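Local atomic coordinates of Ulp1-like SUMO protease (Chaetomium thermophilum, PDB entry 6DG4), a protein that probably removes SUMO from modified proteins as a thiol protease, of which this chain is the C-terminal catalytic domain. Residues Glu17-Arg22 with Ile235-Leu240; Ile130-Cys133 with Trp138-Ala141; Pro194-Gly199 with Gly203-Thr208. All coordinates share one frame; numbering follows the deposited sequence. Where two conformers were deposited one is given.

Contact 1: Glu17-Arg22 with Ile235-Leu240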
ATOM      1  N   GLU A  17      -8.731 -23.449  -7.746  0.61 13.47           N
ATOM      2  CA  GLU A  17      -8.124 -23.908  -8.991  0.61 15.98           C
ATOM      3  C   GLU A  17      -8.397 -22.935 -10.134  0.61 15.50           C
ATOM      4  O   GLU A  17      -7.521 -22.698 -10.973  0.61 17.06           O
ATOM      5  CB  GLU A  17      -8.596 -25.323  -9.322  0.61 17.51           C
ATOM      6  CG  GLU A  17      -7.812 -26.390  -8.562  0.61 19.50           C
ATOM      7  CD  GLU A  17      -8.335 -27.802  -8.761  0.61 21.08           C
ATOM      8  OE1 GLU A  17      -8.905 -28.097  -9.835  0.61 22.08           O
ATOM      9  OE2 GLU A  17      -8.168 -28.621  -7.832  0.61 20.63           O
ATOM     10  N   GLU A  18      -9.598 -22.348 -10.177  1.00 15.79           N
ATOM     11  CA  GLU A  18      -9.901 -21.374 -11.224  1.00 15.31           C
ATOM     12  C   GLU A  18      -8.929 -20.201 -11.170  1.00 12.95           C
ATOM     13  O   GLU A  18      -8.390 -19.778 -12.198  1.00 13.54           O
ATOM     14  CB  GLU A  18     -11.348 -20.875 -11.092  1.00 20.12           C
ATOM     15  CG  GLU A  18     -11.738 -19.710 -12.037  1.00 48.39           C
ATOM     16  CD  GLU A  18     -12.322 -18.473 -11.329  1.00 77.88           C
ATOM     17  OE1 GLU A  18     -13.288 -18.584 -10.532  1.00 22.79           O
ATOM     18  OE2 GLU A  18     -11.809 -17.366 -11.597  1.00 55.10           O
ATOM     19  N   TRP A  19      -8.695 -19.651  -9.980  1.00 11.60           N
ATOM     20  CA  TRP A  19      -7.816 -18.489  -9.898  1.00 10.51           C
ATOM     21  C   TRP A  19      -6.355 -18.871 -10.109  1.00 11.06           C
ATOM     22  O   TRP A  19      -5.597 -18.115 -10.728  1.00 11.24           O
ATOM     23  CB  TRP A  19      -8.033 -17.737  -8.591  1.00 10.95           C
ATOM     24  CG  TRP A  19      -9.200 -16.814  -8.676  1.00 11.41           C
ATOM     25  CD1 TRP A  19     -10.381 -16.926  -8.012  1.00 12.85           C
ATOM     26  CD2 TRP A  19      -9.305 -15.642  -9.490  1.00 11.06           C
ATOM     27  NE1 TRP A  19     -11.215 -15.893  -8.355  1.00 13.49           N
ATOM     28  CE2 TRP A  19     -10.579 -15.090  -9.264  1.00 11.82           C
ATOM     29  CE3 TRP A  19      -8.443 -15.003 -10.385  1.00 11.52           C
ATOM     30  CZ2 TRP A  19     -11.012 -13.928  -9.895  1.00 13.69           C
ATOM     31  CZ3 TRP A  19      -8.873 -13.848 -11.008  1.00 13.96           C
ATOM     32  CH2 TRP A  19     -10.146 -13.323 -10.762  1.00 13.55           C
ATOM     33  N   ARG A  20      -5.926 -20.023  -9.590  0.52 10.04           N
ATOM     34  CA  ARG A  20      -4.570 -20.481  -9.873  0.52 10.61           C
ATOM     35  C   ARG A  20      -4.356 -20.609 -11.374  0.52 13.10           C
ATOM     36  O   ARG A  20      -3.341 -20.154 -11.915  0.52 13.66           O
ATOM     37  CB  ARG A  20      -4.310 -21.822  -9.192  0.52 11.46           C
ATOM     38  CG  ARG A  20      -4.248 -21.746  -7.694  0.52 14.05           C
ATOM     39  CD  ARG A  20      -4.351 -23.131  -7.082  0.52 19.93           C
ATOM     40  NE  ARG A  20      -3.375 -24.060  -7.642  0.52 21.60           N
ATOM     41  CZ  ARG A  20      -3.476 -25.385  -7.570  0.52 49.99           C
ATOM     42  NH1 ARG A  20      -4.518 -25.943  -6.968  0.52 25.49           N
ATOM     43  NH2 ARG A  20      -2.536 -26.152  -8.106  0.52 37.28           N
ATOM     44  N   SER A  21      -5.319 -21.222 -12.068  1.00 14.44           N
ATOM     45  CA  SER A  21      -5.189 -21.399 -13.507  1.00 16.63           C
ATOM     46  C   SER A  21      -5.176 -20.061 -14.229  1.00 14.43           C
ATOM     47  O   SER A  21      -4.440 -19.886 -15.205  1.00 16.57           O
ATOM     48  CB  SER A  21      -6.345 -22.260 -14.013  1.00 22.26           C
ATOM     49  OG  SER A  21      -6.205 -23.595 -13.570  1.00 29.68           O
ATOM     50  N   ARG A  22      -5.982 -19.106 -13.767  1.00 12.46           N
ATOM     51  CA  ARG A  22      -6.035 -17.801 -14.415  1.00 12.40           C
ATOM     52  C   ARG A  22      -4.721 -17.057 -14.239  1.00 11.69           C
ATOM     53  O   ARG A  22      -4.223 -16.427 -15.181  1.00 12.43           O
ATOM     54  CB  ARG A  22      -7.205 -17.021 -13.824  1.00 14.44           C
ATOM     55  CG  ARG A  22      -7.597 -15.779 -14.568  1.00 18.76           C
ATOM     56  CD  ARG A  22      -9.077 -15.534 -14.339  1.00 21.93           C
ATOM     57  NE  ARG A  22      -9.421 -14.131 -14.475  1.00 23.40           N
ATOM     58  CZ  ARG A  22     -10.596 -13.621 -14.135  1.00 23.46           C
ATOM     59  NH1 ARG A  22     -11.537 -14.406 -13.615  1.00 22.95           N
ATOM     60  NH2 ARG A  22     -10.813 -12.322 -14.296  1.00 24.32           N
ATOM     61  N   ILE A 235      -1.974 -11.423  -5.075  1.00  8.10           N
ATOM     62  CA  ILE A 235      -1.911 -10.072  -5.625  1.00  7.32           C
ATOM     63  C   ILE A 235      -2.185 -10.104  -7.118  1.00  8.04           C
ATOM     64  O   ILE A 235      -2.928  -9.270  -7.650  1.00  8.26           O
ATOM     65  CB  ILE A 235      -0.547  -9.432  -5.308  1.00  8.05           C
ATOM     66  CG1 ILE A 235      -0.415  -9.160  -3.807  1.00  8.78           C
ATOM     67  CG2 ILE A 235      -0.355  -8.133  -6.103  1.00  8.94           C
ATOM     68  CD1 ILE A 235       1.024  -8.940  -3.372  1.00 10.56           C
ATOM     69  N   ALA A 236      -1.593 -11.072  -7.823  1.00  7.70           N
ATOM     70  CA  ALA A 236      -1.837 -11.204  -9.255  1.00  8.26           C
ATOM     71  C   ALA A 236      -3.321 -11.405  -9.537  1.00  8.26           C
ATOM     72  O   ALA A 236      -3.886 -10.773 -10.438  1.00  8.89           O
ATOM     73  CB  ALA A 236      -1.024 -12.370  -9.818  1.00  9.24           C
ATOM     74  N   ALA A 237      -3.970 -12.290  -8.774  1.00  7.48           N
ATOM     75  CA  ALA A 237      -5.397 -12.528  -8.960  1.00  7.42           C
ATOM     76  C   ALA A 237      -6.213 -11.262  -8.719  1.00  7.40           C
ATOM     77  O   ALA A 237      -7.154 -10.969  -9.467  1.00  8.28           O
ATOM     78  CB  ALA A 237      -5.864 -13.654  -8.035  1.00  8.43           C
ATOM     79  N   VAL A 238      -5.884 -10.508  -7.663  1.00  7.98           N
ATOM     80  CA  VAL A 238      -6.594  -9.261  -7.387  1.00  8.13           C
ATOM     81  C   VAL A 238      -6.457  -8.295  -8.558  1.00  8.49           C
ATOM     82  O   VAL A 238      -7.431  -7.657  -8.980  1.00  8.87           O
ATOM     83  CB  VAL A 238      -6.097  -8.638  -6.069  1.00  8.72           C
ATOM     84  CG1 VAL A 238      -6.629  -7.220  -5.911  1.00 10.21           C
ATOM     85  CG2 VAL A 238      -6.517  -9.494  -4.882  1.00 10.39           C
ATOM     86  N   LEU A 239      -5.246  -8.165  -9.102  1.00  8.76           N
ATOM     87  CA  LEU A 239      -5.052  -7.266 -10.234  1.00  8.63           C
ATOM     88  C   LEU A 239      -5.865  -7.723 -11.443  1.00  7.77           C
ATOM     89  O   LEU A 239      -6.524  -6.908 -12.100  1.00  9.44           O
ATOM     90  CB  LEU A 239      -3.566  -7.154 -10.577  1.00  8.56           C
ATOM     91  CG  LEU A 239      -2.689  -6.502  -9.504  1.00  9.36           C
ATOM     92  CD1 LEU A 239      -1.221  -6.656  -9.832  1.00  9.23           C
ATOM     93  CD2 LEU A 239      -3.027  -5.024  -9.305  1.00 11.52           C
ATOM     94  N   LEU A 240      -5.861  -9.028 -11.735  1.00  8.92           N
ATOM     95  CA  LEU A 240      -6.640  -9.537 -12.860  1.00  8.62           C
ATOM     96  C   LEU A 240      -8.135  -9.363 -12.629  1.00  9.35           C
ATOM     97  O   LEU A 240      -8.894  -9.157 -13.583  1.00 10.03           O
ATOM     98  CB  LEU A 240      -6.325 -11.016 -13.085  1.00  9.50           C
ATOM     99  CG  LEU A 240      -4.896 -11.321 -13.527  1.00  9.07           C
ATOM    100  CD1 LEU A 240      -4.641 -12.813 -13.526  1.00 11.36           C
ATOM    101  CD2 LEU A 240      -4.625 -10.728 -14.899  1.00 10.33           C
TER
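Trp19 faces Ala237 where the helical segments 17-22 and 235-240 cross almost perpendicularly, at 86°, with their axes 9.8 Å apart at closest approach. The case illustrates how one large aromatic residue can bridge two helices when the partner helix offers a small residue, here Ala237, at the crossing. Trp19 holds its indole beside its own backbone N (chi1 -83°), and the six-membered half of the ring is thereby carried across to the second helix. There CE3 of Trp19 meets CB of Ala237 at 3.7 Å, while CZ3 of Trp19 lies 3.7 Å from the carbonyl O of Ala237. CB of Leu240 arrives at the ring edge, close to the ring plane, 4.3 Å from CZ3 of Trp19. A polar layer lies against the same indole. OE2 of Glu18 stands 3.5 Å above the plane of the Trp19 ring and makes a salt bridge, at 3.6 Å, with NH1 of Arg22. The extended Arg22 chain in turn places the face of its guanidinium over CH2 of Trp19, and its NH2 approaches O of Leu240 without a hydrogen bond. NE1 of Trp19 is hydrogen-bonded to Asp247. Replacing Trp19 by alanine removes the indole, which is likely to leave Asp247 without this donor and a gap beside Ala237 and Leu240, with the ring of Phe248 losing its aromatic neighbour. Val23 and Ala26, farther along helix 17-27, continue the packing on Ala237 and Leu240, Phe49 of helix 46-50 covers Leu240, and Ile235 turns to Val204 and Ile207 of helix 202-215.

Contact 2: Ile130-Cys133 with Trp138-Ala141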
ATOM      1  N   ILE A 130       1.830   5.798   1.620  1.00  9.99           N
ATOM      2  CA  ILE A 130       2.908   6.385   0.834  1.00  9.69           C
ATOM      3  C   ILE A 130       3.960   5.312   0.589  1.00  9.64           C
ATOM      4  O   ILE A 130       4.745   4.979   1.478  1.00  9.58           O
ATOM      5  CB  ILE A 130       3.520   7.610   1.541  1.00 11.42           C
ATOM      6  CG1 ILE A 130       2.465   8.699   1.739  1.00 14.57           C
ATOM      7  CG2 ILE A 130       4.708   8.145   0.748  1.00 12.95           C
ATOM      8  CD1 ILE A 130       2.897   9.802   2.691  1.00 14.84           C
ATOM      9  N   PRO A 131       3.989   4.723  -0.608  1.00 10.10           N
ATOM     10  CA  PRO A 131       5.042   3.748  -0.921  1.00  9.99           C
ATOM     11  C   PRO A 131       6.364   4.462  -1.159  1.00 10.21           C
ATOM     12  O   PRO A 131       6.427   5.454  -1.888  1.00 13.77           O
ATOM     13  CB  PRO A 131       4.541   3.065  -2.203  1.00 12.76           C
ATOM     14  CG  PRO A 131       3.202   3.635  -2.502  1.00 18.09           C
ATOM     15  CD  PRO A 131       3.072   4.921  -1.740  1.00 12.51           C
ATOM     16  N   ILE A 132       7.424   3.943  -0.544  1.00  9.52           N
ATOM     17  CA  ILE A 132       8.743   4.560  -0.573  1.00 10.20           C
ATOM     18  C   ILE A 132       9.726   3.556  -1.150  1.00  9.96           C
ATOM     19  O   ILE A 132       9.825   2.428  -0.656  1.00 11.79           O
ATOM     20  CB  ILE A 132       9.193   4.976   0.839  1.00 11.13           C
ATOM     21  CG1 ILE A 132       8.300   6.101   1.369  1.00 12.13           C
ATOM     22  CG2 ILE A 132      10.659   5.392   0.832  1.00 13.16           C
ATOM     23  CD1 ILE A 132       8.592   6.515   2.802  1.00 13.35           C
ATOM     24  N   CYS A 133      10.465   3.966  -2.173  1.00 10.39           N
ATOM     25  CA  CYS A 133      11.520   3.132  -2.732  1.00 11.18           C
ATOM     26  C   CYS A 133      12.837   3.893  -2.668  1.00 11.76           C
ATOM     27  O   CYS A 133      12.994   4.923  -3.330  1.00 13.79           O
ATOM     28  CB  CYS A 133      11.200   2.744  -4.171  1.00 12.52           C
ATOM     29  SG  CYS A 133      12.294   1.445  -4.792  1.00 16.85           S
ATOM     30  N   TRP A 138      11.716  -1.271  -1.066  1.00  9.77           N
ATOM     31  CA  TRP A 138      10.385  -0.728  -0.854  1.00  9.14           C
ATOM     32  C   TRP A 138       9.996  -0.842   0.610  1.00 10.27           C
ATOM     33  O   TRP A 138      10.130  -1.913   1.213  1.00 10.69           O
ATOM     34  CB  TRP A 138       9.351  -1.504  -1.673  1.00  9.91           C
ATOM     35  CG  TRP A 138       9.332  -1.152  -3.105  1.00 10.97           C
ATOM     36  CD1 TRP A 138       9.898  -1.851  -4.120  1.00 11.70           C
ATOM     37  CD2 TRP A 138       8.706  -0.010  -3.700  1.00 11.86           C
ATOM     38  NE1 TRP A 138       9.675  -1.214  -5.315  1.00 14.59           N
ATOM     39  CE2 TRP A 138       8.933  -0.085  -5.084  1.00 13.85           C
ATOM     40  CE3 TRP A 138       7.970   1.068  -3.196  1.00 13.70           C
ATOM     41  CZ2 TRP A 138       8.464   0.875  -5.969  1.00 15.03           C
ATOM     42  CZ3 TRP A 138       7.504   2.021  -4.078  1.00 15.97           C
ATOM     43  CH2 TRP A 138       7.752   1.918  -5.447  1.00 15.72           C
ATOM     44  N   THR A 139       9.476   0.261   1.148  1.00  9.79           N
ATOM     45  CA  THR A 139       8.889   0.344   2.475  1.00  9.02           C
ATOM     46  C   THR A 139       7.601   1.151   2.355  1.00  8.54           C
ATOM     47  O   THR A 139       7.263   1.663   1.282  1.00  8.63           O
ATOM     48  CB  THR A 139       9.853   0.997   3.474  1.00  9.59           C
ATOM     49  OG1 THR A 139      10.172   2.333   3.052  1.00 10.65           O
ATOM     50  CG2 THR A 139      11.130   0.168   3.614  1.00 11.53           C
ATOM     51  N   LEU A 140       6.880   1.270   3.469  1.00  9.23           N
ATOM     52  CA  LEU A 140       5.563   1.892   3.490  1.00  9.42           C
ATOM     53  C   LEU A 140       5.522   2.947   4.582  1.00  8.79           C
ATOM     54  O   LEU A 140       5.702   2.628   5.760  1.00 11.59           O
ATOM     55  CB  LEU A 140       4.480   0.849   3.770  1.00  8.95           C
ATOM     56  CG  LEU A 140       3.051   1.391   3.766  1.00  9.55           C
ATOM     57  CD1 LEU A 140       2.627   1.783   2.357  1.00 10.83           C
ATOM     58  CD2 LEU A 140       2.086   0.384   4.378  1.00 10.15           C
ATOM     59  N   ALA A 141       5.254   4.189   4.202  1.00  8.87           N
ATOM     60  CA  ALA A 141       4.903   5.213   5.172  1.00  9.48           C
ATOM     61  C   ALA A 141       3.385   5.260   5.283  1.00  9.63           C
ATOM     62  O   ALA A 141       2.671   5.116   4.287  1.00  9.76           O
ATOM     63  CB  ALA A 141       5.454   6.576   4.757  1.00 12.06           C
TER
HETATM   64  O   HOH W   1      12.365   2.423   1.399  1.00 12.62           O
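Ile130 pairs with Ala141 and Ile132 with Thr139, and each of these hydrogen-bonded pairs of the antiparallel strands contributes two backbone bonds. All four are nearly straight; the shortest, from Thr139 N to Ile132 O, is 2.8 Å. Pro131, which has no N-H to offer, falls opposite Leu140 in a non-hydrogen-bonded pair and costs this pairing nothing, while Leu140 uses its backbone on Leu153 of the next strand. Ile132 O has further company: the CA-H of Trp138 makes a weaker contact, 3.2 Å from CA to O, and a water donates to it at 3.3 Å. The same water lies 2.7 Å from OG1 of Thr139, a hydroxyl that is also hydrogen-bonded to His152. The two strands form a beta hairpin in the mixed sheet of the papain-like cysteine protease fold, and helices pack against both of its surfaces. Aromatic contacts dominate the side bearing Cys133 and Trp138. CB of Cys133 makes a CH-pi contact, 3.5 Å from the centroid of the six-membered ring of Trp138 and only 1° off the normal. With SG anti to the backbone N (chi1 -168°), the sulfur reaches out over the five-membered ring of Trp138 in a sulfur-aromatic contact, 3.8 Å from its centroid. Apolar packing fills in the remainder: CB of Pro131 touches CZ3 of Trp138 at 3.7 Å, and on the other surface CD1 of Ile132 reaches CB of Ala141, also at 3.7 Å. Helices 62-80 and 202-215 cover the Trp138 surface, whereas Leu169 of helix 163-177 packs on Ile130 and Ala141.

Contact 3: Pro194-Gly199 with Gly203-Thr208. With SO4 (sulfate ion), chain C.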
ATOM      1  N   PRO A 194       6.037  -8.380  10.267  1.00 10.60           N
ATOM      2  CA  PRO A 194       6.896  -9.528   9.962  1.00 10.29           C
ATOM      3  C   PRO A 194       8.239  -9.097   9.395  1.00  9.74           C
ATOM      4  O   PRO A 194       8.342  -8.124   8.647  1.00 10.97           O
ATOM      5  CB  PRO A 194       6.070 -10.313   8.938  1.00 10.70           C
ATOM      6  CG  PRO A 194       4.655 -10.010   9.337  1.00 11.19           C
ATOM      7  CD  PRO A 194       4.679  -8.558   9.715  1.00 10.03           C
ATOM      8  N   ARG A 195       9.274  -9.845   9.762  1.00 11.63           N
ATOM      9  CA  ARG A 195      10.640  -9.507   9.400  1.00 11.12           C
ATOM     10  C   ARG A 195      11.005 -10.043   8.024  1.00 10.07           C
ATOM     11  O   ARG A 195      10.697 -11.189   7.678  1.00 12.75           O
ATOM     12  CB  ARG A 195      11.613 -10.087  10.428  1.00 14.17           C
ATOM     13  CG  ARG A 195      13.071  -9.751  10.152  1.00 17.96           C
ATOM     14  CD  ARG A 195      13.978 -10.285  11.243  1.00 21.76           C
ATOM     15  NE  ARG A 195      13.784  -9.585  12.509  1.00 25.23           N
ATOM     16  CZ  ARG A 195      14.315  -8.399  12.797  1.00 27.95           C
ATOM     17  NH1 ARG A 195      15.064  -7.769  11.898  1.00 28.53           N
ATOM     18  NH2 ARG A 195      14.094  -7.842  13.982  1.00 29.48           N
ATOM     19  N   GLN A 196      11.705  -9.205   7.268  1.00 11.30           N
ATOM     20  CA  GLN A 196      12.247  -9.566   5.973  1.00 11.20           C
ATOM     21  C   GLN A 196      13.657 -10.118   6.115  1.00 12.84           C
ATOM     22  O   GLN A 196      14.510  -9.522   6.782  1.00 15.03           O
ATOM     23  CB  GLN A 196      12.292  -8.323   5.082  1.00 12.37           C
ATOM     24  CG  GLN A 196      13.040  -8.523   3.785  1.00 13.83           C
ATOM     25  CD  GLN A 196      13.145  -7.241   2.986  1.00 16.08           C
ATOM     26  OE1 GLN A 196      12.190  -6.472   2.905  1.00 16.62           O
ATOM     27  NE2 GLN A 196      14.318  -6.984   2.425  1.00 18.46           N
ATOM     28  N   THR A 197      13.875 -11.287   5.510  0.55 11.78           N
ATOM     29  CA  THR A 197      15.194 -11.836   5.229  0.55 13.54           C
ATOM     30  C   THR A 197      15.591 -11.615   3.778  0.55 13.63           C
ATOM     31  O   THR A 197      16.736 -11.255   3.496  0.55 12.56           O
ATOM     32  CB  THR A 197      15.193 -13.347   5.494  0.55 14.70           C
ATOM     33  OG1 THR A 197      14.878 -13.598   6.868  0.55 17.78           O
ATOM     34  CG2 THR A 197      16.549 -13.961   5.161  0.55 14.79           C
ATOM     35  N   ASN A 198      14.633 -11.798   2.868  1.00 14.98           N
ATOM     36  CA  ASN A 198      14.870 -11.797   1.429  1.00 14.79           C
ATOM     37  C   ASN A 198      14.666 -10.403   0.844  1.00 14.51           C
ATOM     38  O   ASN A 198      13.561  -9.862   0.921  1.00 13.22           O
ATOM     39  CB  ASN A 198      13.853 -12.731   0.751  1.00 17.38           C
ATOM     40  CG  ASN A 198      13.839 -14.146   1.320  1.00 18.66           C
ATOM     41  OD1 ASN A 198      14.876 -14.719   1.645  1.00 20.77           O
ATOM     42  ND2 ASN A 198      12.642 -14.727   1.405  1.00 17.57           N
ATOM     43  N   GLY A 199      15.698  -9.847   0.204  1.00 17.00           N
ATOM     44  CA  GLY A 199      15.564  -8.527  -0.402  1.00 16.77           C
ATOM     45  C   GLY A 199      14.421  -8.428  -1.398  1.00 16.76           C
ATOM     46  O   GLY A 199      13.717  -7.413  -1.451  1.00 17.05           O
ATOM     47  N   GLY A 203       8.710  -5.507  -1.819  1.00  9.29           N
ATOM     48  CA  GLY A 203       7.477  -5.009  -2.403  1.00  8.51           C
ATOM     49  C   GLY A 203       6.257  -5.770  -1.929  1.00  7.47           C
ATOM     50  O   GLY A 203       5.171  -5.197  -1.795  1.00  8.29           O
ATOM     51  N   VAL A 204       6.413  -7.070  -1.667  1.00  7.62           N
ATOM     52  CA  VAL A 204       5.283  -7.853  -1.179  1.00  8.12           C
ATOM     53  C   VAL A 204       4.981  -7.505   0.276  1.00  7.93           C
ATOM     54  O   VAL A 204       3.815  -7.409   0.678  1.00  8.84           O
ATOM     55  CB  VAL A 204       5.525  -9.361  -1.382  1.00  9.15           C
ATOM     56  CG1 VAL A 204       4.233 -10.117  -1.141  1.00  8.89           C
ATOM     57  CG2 VAL A 204       6.069  -9.650  -2.782  1.00 10.68           C
ATOM     58  N   PHE A 205       6.021  -7.320   1.090  1.00  8.60           N
ATOM     59  CA  PHE A 205       5.810  -6.830   2.447  1.00  8.14           C
ATOM     60  C   PHE A 205       5.109  -5.473   2.435  1.00  7.87           C
ATOM     61  O   PHE A 205       4.206  -5.222   3.240  1.00  8.08           O
ATOM     62  CB  PHE A 205       7.154  -6.673   3.163  1.00  8.62           C
ATOM     63  CG  PHE A 205       7.736  -7.953   3.708  1.00  8.35           C
ATOM     64  CD1 PHE A 205       7.159  -8.587   4.791  1.00 10.25           C
ATOM     65  CD2 PHE A 205       8.903  -8.479   3.181  1.00  8.69           C
ATOM     66  CE1 PHE A 205       7.708  -9.736   5.316  1.00 10.58           C
ATOM     67  CE2 PHE A 205       9.453  -9.637   3.702  1.00 10.34           C
ATOM     68  CZ  PHE A 205       8.853 -10.261   4.773  1.00  9.54           C
ATOM     69  N   THR A 206       5.542  -4.574   1.548  1.00  7.65           N
ATOM     70  CA  THR A 206       4.955  -3.236   1.480  1.00  8.09           C
ATOM     71  C   THR A 206       3.461  -3.313   1.174  1.00  7.48           C
ATOM     72  O   THR A 206       2.645  -2.669   1.846  1.00  8.16           O
ATOM     73  CB  THR A 206       5.715  -2.408   0.437  1.00  8.37           C
ATOM     74  OG1 THR A 206       7.050  -2.164   0.900  1.00  9.27           O
ATOM     75  CG2 THR A 206       5.061  -1.067   0.155  1.00  8.50           C
ATOM     76  N   ILE A 207       3.078  -4.105   0.170  1.00  7.50           N
ATOM     77  CA  ILE A 207       1.662  -4.248  -0.164  1.00  7.12           C
ATOM     78  C   ILE A 207       0.898  -4.866   1.002  1.00  6.65           C
ATOM     79  O   ILE A 207      -0.216  -4.443   1.338  1.00  7.91           O
ATOM     80  CB  ILE A 207       1.497  -5.092  -1.442  1.00  7.81           C
ATOM     81  CG1 ILE A 207       1.998  -4.344  -2.676  1.00  8.06           C
ATOM     82  CG2 ILE A 207       0.033  -5.503  -1.630  1.00  9.32           C
ATOM     83  CD1 ILE A 207       2.205  -5.250  -3.884  1.00  7.82           C
ATOM     84  N   THR A 208       1.461  -5.913   1.607  1.00  6.67           N
ATOM     85  CA  THR A 208       0.726  -6.645   2.633  1.00  7.11           C
ATOM     86  C   THR A 208       0.563  -5.800   3.888  1.00  7.73           C
ATOM     87  O   THR A 208      -0.501  -5.815   4.519  1.00  7.92           O
ATOM     88  CB  THR A 208       1.421  -7.977   2.920  1.00  7.99           C
ATOM     89  OG1 THR A 208       1.542  -8.726   1.703  1.00  8.63           O
ATOM     90  CG2 THR A 208       0.618  -8.808   3.905  1.00  9.30           C
TER
HETATM   91  S   SO4 C 302      16.595  -4.767  13.602  1.00 69.96           S
HETATM   92  O1  SO4 C 302      16.471  -5.383  12.283  1.00 95.11           O
HETATM   93  O2  SO4 C 302      17.227  -5.706  14.525  1.00 70.81           O
HETATM   94  O3  SO4 C 302      17.419  -3.565  13.493  1.00 96.98           O
HETATM   95  O4  SO4 C 302      15.269  -4.411  14.103  1.00105.41           O
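A chi1 of 171° swings the extended Gln196 chain out toward the helix, and a chi1 of -80° turns the Phe205 ring to the loop, bringing CE2 of Phe205 to 3.4 Å from CB of Gln196; the side chains meet obliquely, amide and ring planes only slightly inclined. The loop leads into the central helix of the papain-like cysteine protease fold, whose first residue, Cys202, stands where family relatives carry the nucleophile. Here three consecutive loop residues, Pro194 to Gln196, line one helix-borne ring through both backbone and side-chain atoms. CZ of Phe205 lies 3.6 Å from O of Arg195, and CE1 of Phe205 lies 4.0 Å from CB of Pro194. OE1 of Gln196 is hydrogen-bonded to Ser155, which fixes the amide next to the ring, with OE1 near CD2 of Phe205; its place is consistent with the glutamine near the oxyanion hole in relatives. Within the helix, O of Val204 accepts from both N and OG1 of Thr208, which come from opposite faces of its plane. Arg195 points away from Phe205, its chain bent near the end, to a sulfate probably derived from the crystallisation liquor and also held by Arg160: NH1 of Arg195 donates to sulfate O1 at 2.8 Å, with an angle of 168° at the hydrogen.

Overall arrangement
The three contacts illustrate how chemistry follows position. Contact 2 is the buried one, its centre about 8 Å from the centre of the chain, and alone has hydrogen bonds between its two segments, all of them backbone bonds. Contacts 1 and 3 are partly buried and each centre on one aromatic ring (Trp19, Phe205) packed without hydrogen bonds between the segments, with charged groups towards their exposed sides. Helix 202-215 ties them together: its Thr206 lies against Trp138 and Leu140 of contact 2, and its Val204 and Ile207 meet Ile235 of contact 1. Contacts 1 and 2, with nearest atoms about 11 Å apart, do not touch. Contact 1 joins elements far apart in sequence, whereas contacts 2 and 3 are local.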